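Local coordinates for tailspike protein (Acinetobacter phage vB_ApiP_P1, PDB 6E1R), which probably recognises and hydrolyses the capsular polysaccharide of its Acinetobacter host as the trimeric tailspike of the phage, at residues D149-V155 with A179-T185; L204-A210 with G233-S239; L469-G475 with R540-F546. One frame throughout, in Å; residues are numbered along the deposited sequence.

Interaction 1: D149-V155 with A179-T185; sequences DIPIFTV and ATAFRST
Adjacent coils of a parallel beta-helix meet where Phe153 lies alongside Phe182, Phe153 at the corner 152-153, Phe182 just after the one at 181. CG of each is anti to its own carbonyl carbon and beside the backbone N (chi1 -73° and -63°), which points both rings the same way. The planes, 18° apart, are slid until the rings barely overlap, with centroids 5.6 Å apart. Closest contact falls to Phe153 CB against Phe182 CD2, at 3.6 Å. Phe171 packs on Phe153, and Phe166 meets Phe182 edge-to-face, so the pair belongs to the hydrophobic interior of the coil. At the corner, Ala181 O lies in plane at the edge of the Phe153 ring and accepts Phe153 N (3.0 Å) from above its carbonyl plane.

On the other side of the strands, Pro151 CB rests on Arg183 CB (3.6 Å) and Thr180 CG2 (3.7 Å). The charged end of Arg183 is directed to Asp209 of the next coil. Asp149 OD1 takes Ala179 N at 2.8 Å, on the anti side of its carboxylate and tilted out of its plane. At the far end Val155 O is gripped twice by Thr185, through its backbone N and through OG1 (2.9 Å), the latter on a lone pair. Coils joined in register by parallel backbone bonds, with an aromatic pair between successive turns, fit the right-handed beta-helix of phage tailspikes.

Interaction 2: L204-A210 with G233-S239; sequences LRYGIDA and GFKAIRS
Tyr206 and Arg238 meet across two neighbouring coils of the parallel beta-helix, the CE1-CZ side of the tyrosine ring coming over one face of the guanidinium, the planes 61° apart. Tyr206 CE1 comes within 3.5 Å of Arg238 CZ; a bend at chi3 (-79°) turns the arginine head toward the ring. Lys235 CB touches the same ring at CD1 (3.8 Å). Beside Arg238 runs Asp209, pointing the same way, its OD1 against the CD methylene of the arginine (3.3 Å). The placing of Asp209 OD2 is uncertain: its ion pair with Arg238 NH1 is long and doubtful, the oxygen standing well out of the guanidinium plane, and Arg183 is its other ion-pair partner, at a doubtful distance.

A second guanidinium, that of Arg205, has Tyr206 OH over one face and Gly233 CA over the opposite one, while its NH1 is held by Asp263. Lys235 NZ forms salt bridges with Glu268 and Asp264. On the other face of the strands, Ile208 CB packs loosely against Ile237 CG1 (4.4 Å), the latter residue covered by Trp276. Phe234 turns its ring edge to the preceding coil, with CD1 3.2 Å from Leu204 O in the ring plane.

Backbone bonds hold this layer in place through the corners at 205, 207 and 236. Lys235 N binds Arg205 O, Lys235 O takes Gly207 N, Ala236 O takes Ile208 N, and Arg238 N returns to Ile208 O. The last polar link lies beyond them: Ser239 OG donates to Ala210 O at 3.1 Å, nearly along the C=O axis.

Interaction 3: L469-G475 with R540-F546; sequences LVNAIFG and RFAMEVF
Phe474 and Phe541 close one end of an antiparallel strand pair in the C-terminal domain, where two antiparallel sheets pack face to face. The rings form a T-shaped stack: the edge of Phe474 is directed at the face of Phe541, centroids 5.2 Å apart and planes at 62°. Phe474 CD1 reaches Phe541 CE2 at 3.5 Å.

Apolar packing continues along the same side. Met543, modelled as selenomethionine, bends at chi2 (68°) and sets CG against Val470 CG1 (3.8 Å) and Ala472 CB (3.9 Å); Phe519 and Trp521 of the facing sheet cover it. Val470 and Val545 lie alongside, meeting through their CG2 methyls.

The other side is mixed: Asn471 and Glu544 lie among Leu469, Ile473, Ala542 and Phe546. The two polar side chains run side by side without bonding each other: the asparagine ND2 is held by Ala485 O and Ser484 OG and its OD1 by Asn550 of a second subunit, whereas Glu544 OE2 binds Tyr435. This side thus takes part in the trimer.

Backbone hydrogen bonds join the strands in pairs at Leu469-Phe546, Asn471-Glu544 and Ile473-Ala542, and Gly475 N adds a last one to Arg540 O (2.9 Å). The return bond Glu544 N to Asn471 O is the most bent of the set. At the opposite end, Leu469 O accepts Phe546 N at 2.7 Å and sits in the plane of the Phe546 ring, 3.4 Å from its CD1.

Interactions 1 and 2 lie on neighbouring coils of the beta-helix, their centres 10 Å apart, and they touch: residues 179-185 pack against 204-210, which in turn pack against 233-239. Thr180 OG1 probably hydrogen-bonds Tyr206 O at 2.7 Å, and Arg183 forms a salt bridge with Asp209, though the modelled separation is too short to trust. Asp209 may thus lie between the arginines of both contacts. A bound sodium ion lies about 13 Å from the side chain of Ser239 in interaction 2. Interaction 3 belongs to the separate C-terminal domain, its centre about 69 Å from that of interaction 1 and 61 Å from that of interaction 2, and it alone reaches another subunit.

Interaction 1: D149-V155 with A179-T185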
# COMPACT_ATOMS: atom_id res chain seq x y z
N ASP A 149 2.10 35.27 -19.31
CA ASP A 149 2.33 33.90 -19.74
C ASP A 149 3.74 33.46 -19.34
O ASP A 149 4.61 33.18 -20.17
CB ASP A 149 2.11 33.77 -21.25
CG ASP A 149 2.04 32.33 -21.70
OD1 ASP A 149 2.00 31.43 -20.84
OD2 ASP A 149 2.02 32.09 -22.93
N ILE A 150 3.96 33.41 -18.03
CA ILE A 150 5.28 33.10 -17.48
C ILE A 150 5.12 32.16 -16.30
O ILE A 150 4.10 32.17 -15.59
CB ILE A 150 6.02 34.38 -17.03
CG1 ILE A 150 5.12 35.26 -16.16
CG2 ILE A 150 6.53 35.16 -18.23
CD1 ILE A 150 5.34 35.10 -14.67
N PRO A 151 6.13 31.33 -16.06
CA PRO A 151 6.12 30.49 -14.85
C PRO A 151 6.24 31.35 -13.60
O PRO A 151 7.08 32.26 -13.54
CB PRO A 151 7.33 29.58 -15.04
CG PRO A 151 8.23 30.33 -15.96
CD PRO A 151 7.32 31.08 -16.89
N ILE A 152 5.40 31.07 -12.61
CA ILE A 152 5.46 31.80 -11.34
C ILE A 152 6.82 31.59 -10.68
O ILE A 152 7.46 32.54 -10.21
CB ILE A 152 4.31 31.37 -10.42
CG1 ILE A 152 2.97 31.81 -11.00
CG2 ILE A 152 4.51 31.92 -9.02
CD1 ILE A 152 1.78 31.41 -10.16
N PHE A 153 7.29 30.35 -10.65
CA PHE A 153 8.62 30.01 -10.18
C PHE A 153 9.40 29.33 -11.30
O PHE A 153 8.84 28.56 -12.08
CB PHE A 153 8.57 29.11 -8.94
CG PHE A 153 8.13 29.81 -7.69
CD1 PHE A 153 9.03 30.58 -6.97
CD2 PHE A 153 6.83 29.70 -7.23
CE1 PHE A 153 8.63 31.23 -5.81
CE2 PHE A 153 6.43 30.34 -6.08
CZ PHE A 153 7.33 31.11 -5.37
N THR A 154 10.69 29.63 -11.37
CA THR A 154 11.58 29.06 -12.38
C THR A 154 12.61 28.18 -11.69
O THR A 154 13.41 28.67 -10.88
CB THR A 154 12.26 30.16 -13.19
OG1 THR A 154 11.30 30.79 -14.04
CG2 THR A 154 13.39 29.59 -14.03
N VAL A 155 12.59 26.89 -12.00
CA VAL A 155 13.54 25.95 -11.43
C VAL A 155 14.89 26.13 -12.12
O VAL A 155 14.97 26.15 -13.35
CB VAL A 155 13.03 24.51 -11.58
CG1 VAL A 155 14.01 23.53 -10.96
CG2 VAL A 155 11.65 24.37 -10.95
N ALA A 179 0.61 30.61 -18.54
CA ALA A 179 1.48 30.53 -17.38
C ALA A 179 1.48 29.15 -16.72
O ALA A 179 0.80 28.23 -17.17
CB ALA A 179 1.10 31.59 -16.35
N THR A 180 2.26 29.02 -15.65
CA THR A 180 2.35 27.79 -14.88
C THR A 180 2.97 28.13 -13.53
O THR A 180 3.57 29.20 -13.36
CB THR A 180 3.17 26.71 -15.60
OG1 THR A 180 3.23 25.53 -14.79
CG2 THR A 180 4.58 27.20 -15.86
N ALA A 181 2.81 27.22 -12.58
CA ALA A 181 3.41 27.44 -11.26
C ALA A 181 4.91 27.21 -11.27
O ALA A 181 5.64 27.90 -10.55
CB ALA A 181 2.74 26.54 -10.22
N PHE A 182 5.39 26.25 -12.06
CA PHE A 182 6.81 25.92 -12.11
C PHE A 182 7.21 25.54 -13.53
O PHE A 182 6.43 24.92 -14.26
CB PHE A 182 7.14 24.75 -11.16
CG PHE A 182 6.88 25.06 -9.71
CD1 PHE A 182 5.65 24.78 -9.14
CD2 PHE A 182 7.87 25.61 -8.92
CE1 PHE A 182 5.40 25.05 -7.81
CE2 PHE A 182 7.63 25.89 -7.59
CZ PHE A 182 6.40 25.61 -7.04
N ARG A 183 8.42 25.93 -13.91
CA ARG A 183 9.02 25.50 -15.16
C ARG A 183 10.53 25.39 -14.96
O ARG A 183 11.10 26.10 -14.13
CB ARG A 183 8.71 26.46 -16.31
CG ARG A 183 8.78 25.80 -17.69
CD ARG A 183 8.39 26.77 -18.79
NE ARG A 183 6.98 27.13 -18.74
CZ ARG A 183 6.01 26.47 -19.36
NH1 ARG A 183 6.30 25.40 -20.09
NH2 ARG A 183 4.75 26.87 -19.25
N SER A 184 11.15 24.50 -15.71
CA SER A 184 12.57 24.20 -15.56
C SER A 184 13.37 24.80 -16.70
O SER A 184 12.96 24.73 -17.87
CB SER A 184 12.82 22.69 -15.49
OG SER A 184 12.31 22.14 -14.29
N THR A 185 14.51 25.40 -16.37
CA THR A 185 15.47 25.87 -17.36
C THR A 185 16.48 24.77 -17.62
O THR A 185 17.14 24.29 -16.69
CB THR A 185 16.16 27.15 -16.90
OG1 THR A 185 16.71 26.96 -15.59
CG2 THR A 185 15.18 28.31 -16.87

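Interaction 2: L204-A210 with G233-S239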
# COMPACT_ATOMS: atom_id res chain seq x y z
N LEU A 204 -4.51 27.90 -15.07
CA LEU A 204 -3.15 27.66 -15.51
C LEU A 204 -3.13 26.78 -16.76
O LEU A 204 -4.00 25.92 -16.96
CB LEU A 204 -2.34 26.98 -14.40
CG LEU A 204 -2.04 27.78 -13.14
CD1 LEU A 204 -1.51 26.87 -12.05
CD2 LEU A 204 -1.06 28.90 -13.43
N ARG A 205 -2.14 27.01 -17.61
CA ARG A 205 -1.92 26.12 -18.75
C ARG A 205 -1.33 24.79 -18.29
O ARG A 205 -1.76 23.72 -18.75
CB ARG A 205 -1.02 26.79 -19.78
CG ARG A 205 -0.74 25.94 -21.01
CD ARG A 205 -2.02 25.57 -21.73
NE ARG A 205 -1.76 24.72 -22.89
CZ ARG A 205 -1.71 23.40 -22.85
NH1 ARG A 205 -1.90 22.76 -21.70
NH2 ARG A 205 -1.47 22.70 -23.95
N TYR A 206 -0.36 24.84 -17.38
CA TYR A 206 0.19 23.65 -16.75
C TYR A 206 0.23 23.88 -15.24
O TYR A 206 0.63 24.96 -14.79
CB TYR A 206 1.61 23.35 -17.26
CG TYR A 206 1.72 23.25 -18.76
CD1 TYR A 206 1.39 22.07 -19.42
CD2 TYR A 206 2.16 24.32 -19.52
CE1 TYR A 206 1.49 21.97 -20.79
CE2 TYR A 206 2.27 24.23 -20.89
CZ TYR A 206 1.93 23.06 -21.52
OH TYR A 206 2.03 22.97 -22.89
N GLY A 207 -0.20 22.88 -14.48
CA GLY A 207 -0.08 22.96 -13.04
C GLY A 207 1.37 23.02 -12.63
O GLY A 207 1.79 23.95 -11.93
N ILE A 208 2.15 22.03 -13.05
CA ILE A 208 3.59 21.99 -12.84
C ILE A 208 4.24 21.56 -14.14
O ILE A 208 3.96 20.47 -14.65
CB ILE A 208 3.99 21.03 -11.70
CG1 ILE A 208 3.42 21.50 -10.37
CG2 ILE A 208 5.51 20.91 -11.63
CD1 ILE A 208 3.77 20.59 -9.21
N ASP A 209 5.10 22.42 -14.70
CA ASP A 209 5.81 22.09 -15.93
C ASP A 209 7.31 22.04 -15.68
O ASP A 209 8.09 22.59 -16.46
CB ASP A 209 5.47 23.09 -17.04
CG ASP A 209 5.81 22.56 -18.42
OD1 ASP A 209 6.34 21.43 -18.51
OD2 ASP A 209 5.55 23.27 -19.41
N ALA A 210 7.72 21.40 -14.59
CA ALA A 210 9.12 21.30 -14.21
C ALA A 210 9.52 19.83 -14.08
O ALA A 210 8.67 18.94 -14.01
CB ALA A 210 9.39 22.05 -12.89
N GLY A 233 -6.23 24.94 -22.60
CA GLY A 233 -6.10 23.62 -22.03
C GLY A 233 -5.44 23.68 -20.67
O GLY A 233 -4.75 24.64 -20.32
N PHE A 234 -5.65 22.63 -19.88
CA PHE A 234 -5.04 22.52 -18.56
C PHE A 234 -4.46 21.13 -18.40
O PHE A 234 -5.18 20.13 -18.56
CB PHE A 234 -6.06 22.80 -17.45
CG PHE A 234 -5.57 22.43 -16.07
CD1 PHE A 234 -4.70 23.27 -15.38
CD2 PHE A 234 -5.97 21.25 -15.47
CE1 PHE A 234 -4.25 22.93 -14.12
CE2 PHE A 234 -5.52 20.91 -14.21
CZ PHE A 234 -4.66 21.75 -13.53
N LYS A 235 -3.18 21.06 -18.08
CA LYS A 235 -2.50 19.81 -17.76
C LYS A 235 -1.94 19.92 -16.35
O LYS A 235 -1.35 20.94 -15.99
CB LYS A 235 -1.39 19.49 -18.76
CG LYS A 235 -0.62 18.22 -18.44
CD LYS A 235 0.41 17.89 -19.51
CE LYS A 235 -0.27 17.56 -20.84
NZ LYS A 235 0.71 17.24 -21.91
N ALA A 236 -2.15 18.88 -15.55
CA ALA A 236 -1.73 18.93 -14.15
C ALA A 236 -0.21 18.96 -14.04
O ALA A 236 0.36 19.88 -13.43
CB ALA A 236 -2.31 17.73 -13.39
N ILE A 237 0.47 17.97 -14.61
CA ILE A 237 1.91 17.81 -14.45
C ILE A 237 2.53 17.43 -15.79
O ILE A 237 2.01 16.59 -16.52
CB ILE A 237 2.24 16.76 -13.37
CG1 ILE A 237 1.74 17.23 -12.00
CG2 ILE A 237 3.73 16.47 -13.32
CD1 ILE A 237 1.90 16.21 -10.92
N ARG A 238 3.66 18.07 -16.10
CA ARG A 238 4.50 17.71 -17.25
C ARG A 238 5.95 17.78 -16.78
O ARG A 238 6.50 18.88 -16.64
CB ARG A 238 4.31 18.64 -18.44
CG ARG A 238 5.08 18.13 -19.66
CD ARG A 238 5.34 19.22 -20.69
NE ARG A 238 4.22 19.55 -21.57
CZ ARG A 238 4.25 20.56 -22.43
NH1 ARG A 238 5.33 21.32 -22.50
NH2 ARG A 238 3.21 20.81 -23.21
N SER A 239 6.56 16.63 -16.55
CA SER A 239 7.95 16.57 -16.11
C SER A 239 8.76 16.01 -17.28
O SER A 239 8.72 14.81 -17.55
CB SER A 239 8.09 15.71 -14.86
OG SER A 239 7.26 16.20 -13.82

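Interaction 3: L469-G475 with R540-F546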
# COMPACT_ATOMS: atom_id res chain seq x y z
N LEU A 469 -1.36 -40.67 -25.27
CA LEU A 469 -2.69 -40.65 -25.86
C LEU A 469 -2.64 -39.76 -27.10
O LEU A 469 -2.43 -38.55 -26.98
CB LEU A 469 -3.73 -40.14 -24.86
CG LEU A 469 -5.17 -40.05 -25.36
CD1 LEU A 469 -5.69 -41.42 -25.78
CD2 LEU A 469 -6.07 -39.43 -24.30
N VAL A 470 -2.83 -40.35 -28.27
CA VAL A 470 -2.74 -39.64 -29.54
C VAL A 470 -4.12 -39.60 -30.18
O VAL A 470 -4.76 -40.64 -30.36
CB VAL A 470 -1.72 -40.29 -30.49
CG1 VAL A 470 -1.60 -39.45 -31.75
CG2 VAL A 470 -0.37 -40.43 -29.81
N ASN A 471 -4.57 -38.40 -30.53
CA ASN A 471 -5.81 -38.20 -31.27
C ASN A 471 -5.43 -37.63 -32.63
O ASN A 471 -5.08 -36.45 -32.75
CB ASN A 471 -6.76 -37.27 -30.53
CG ASN A 471 -8.10 -37.11 -31.23
OD1 ASN A 471 -8.85 -36.17 -30.96
ND2 ASN A 471 -8.40 -38.03 -32.14
N ALA A 472 -5.49 -38.47 -33.66
CA ALA A 472 -5.18 -38.07 -35.02
C ALA A 472 -6.47 -37.75 -35.77
O ALA A 472 -7.46 -38.48 -35.66
CB ALA A 472 -4.40 -39.16 -35.76
N ILE A 473 -6.45 -36.66 -36.52
CA ILE A 473 -7.61 -36.21 -37.28
C ILE A 473 -7.19 -35.88 -38.70
O ILE A 473 -6.00 -35.67 -38.99
CB ILE A 473 -8.30 -34.99 -36.63
CG1 ILE A 473 -7.34 -33.81 -36.58
CG2 ILE A 473 -8.82 -35.34 -35.25
CD1 ILE A 473 -8.00 -32.49 -36.26
N PHE A 474 -8.17 -35.82 -39.59
CA PHE A 474 -7.96 -35.40 -40.97
C PHE A 474 -8.04 -33.88 -41.04
O PHE A 474 -9.00 -33.28 -40.56
CB PHE A 474 -8.99 -36.03 -41.89
CG PHE A 474 -8.78 -35.72 -43.34
CD1 PHE A 474 -7.59 -36.05 -43.97
CD2 PHE A 474 -9.77 -35.10 -44.09
CE1 PHE A 474 -7.39 -35.76 -45.31
CE2 PHE A 474 -9.58 -34.81 -45.42
CZ PHE A 474 -8.39 -35.15 -46.04
N GLY A 475 -7.03 -33.26 -41.64
CA GLY A 475 -6.97 -31.82 -41.71
C GLY A 475 -6.08 -31.22 -40.64
O GLY A 475 -5.07 -31.81 -40.26
N ARG A 540 -3.23 -34.74 -45.58
CA ARG A 540 -2.76 -33.92 -44.47
C ARG A 540 -3.55 -34.24 -43.21
O ARG A 540 -4.78 -34.20 -43.22
CB ARG A 540 -2.87 -32.43 -44.80
CG ARG A 540 -2.57 -31.52 -43.63
CD ARG A 540 -2.21 -30.13 -44.10
NE ARG A 540 -0.95 -30.15 -44.83
CZ ARG A 540 -0.34 -29.07 -45.31
NH1 ARG A 540 -0.87 -27.87 -45.12
NH2 ARG A 540 0.81 -29.19 -45.97
N PHE A 541 -2.83 -34.56 -42.14
CA PHE A 541 -3.43 -34.92 -40.86
C PHE A 541 -2.78 -34.10 -39.75
O PHE A 541 -1.77 -33.42 -39.96
CB PHE A 541 -3.28 -36.42 -40.58
CG PHE A 541 -4.00 -37.29 -41.57
CD1 PHE A 541 -3.40 -37.63 -42.77
CD2 PHE A 541 -5.26 -37.78 -41.30
CE1 PHE A 541 -4.05 -38.43 -43.69
CE2 PHE A 541 -5.92 -38.59 -42.21
CZ PHE A 541 -5.32 -38.91 -43.41
N ALA A 542 -3.38 -34.16 -38.56
CA ALA A 542 -2.87 -33.44 -37.40
C ALA A 542 -3.06 -34.30 -36.16
O ALA A 542 -4.15 -34.83 -35.92
CB ALA A 542 -3.58 -32.09 -37.23
N MSE A 543 -2.00 -34.42 -35.37
CA MSE A 543 -2.05 -35.22 -34.14
C MSE A 543 -2.07 -34.35 -32.89
O MSE A 543 -1.55 -33.22 -32.89
CB MSE A 543 -0.86 -36.18 -34.07
CG MSE A 543 -0.99 -37.44 -34.91
SE MSE A 543 -0.97 -37.12 -36.83
CE MSE A 543 -0.52 -38.91 -37.43
N GLU A 544 -2.66 -34.88 -31.83
CA GLU A 544 -2.64 -34.25 -30.51
C GLU A 544 -2.24 -35.32 -29.50
O GLU A 544 -2.94 -36.33 -29.35
CB GLU A 544 -4.00 -33.65 -30.15
CG GLU A 544 -4.35 -32.42 -30.96
CD GLU A 544 -5.74 -31.89 -30.65
OE1 GLU A 544 -6.72 -32.64 -30.84
OE2 GLU A 544 -5.85 -30.72 -30.22
N VAL A 545 -1.11 -35.10 -28.83
CA VAL A 545 -0.53 -36.10 -27.93
C VAL A 545 -0.71 -35.63 -26.49
O VAL A 545 -0.48 -34.46 -26.17
CB VAL A 545 0.96 -36.34 -28.25
CG1 VAL A 545 1.52 -37.45 -27.38
CG2 VAL A 545 1.13 -36.67 -29.73
N PHE A 546 -1.12 -36.56 -25.63
CA PHE A 546 -1.28 -36.31 -24.20
C PHE A 546 -0.43 -37.34 -23.46
O PHE A 546 -0.73 -38.54 -23.52
CB PHE A 546 -2.75 -36.41 -23.77
CG PHE A 546 -3.68 -35.52 -24.55
CD1 PHE A 546 -4.15 -35.91 -25.80
CD2 PHE A 546 -4.09 -34.30 -24.03
CE1 PHE A 546 -5.01 -35.09 -26.51
CE2 PHE A 546 -4.95 -33.49 -24.75
CZ PHE A 546 -5.41 -33.88 -25.99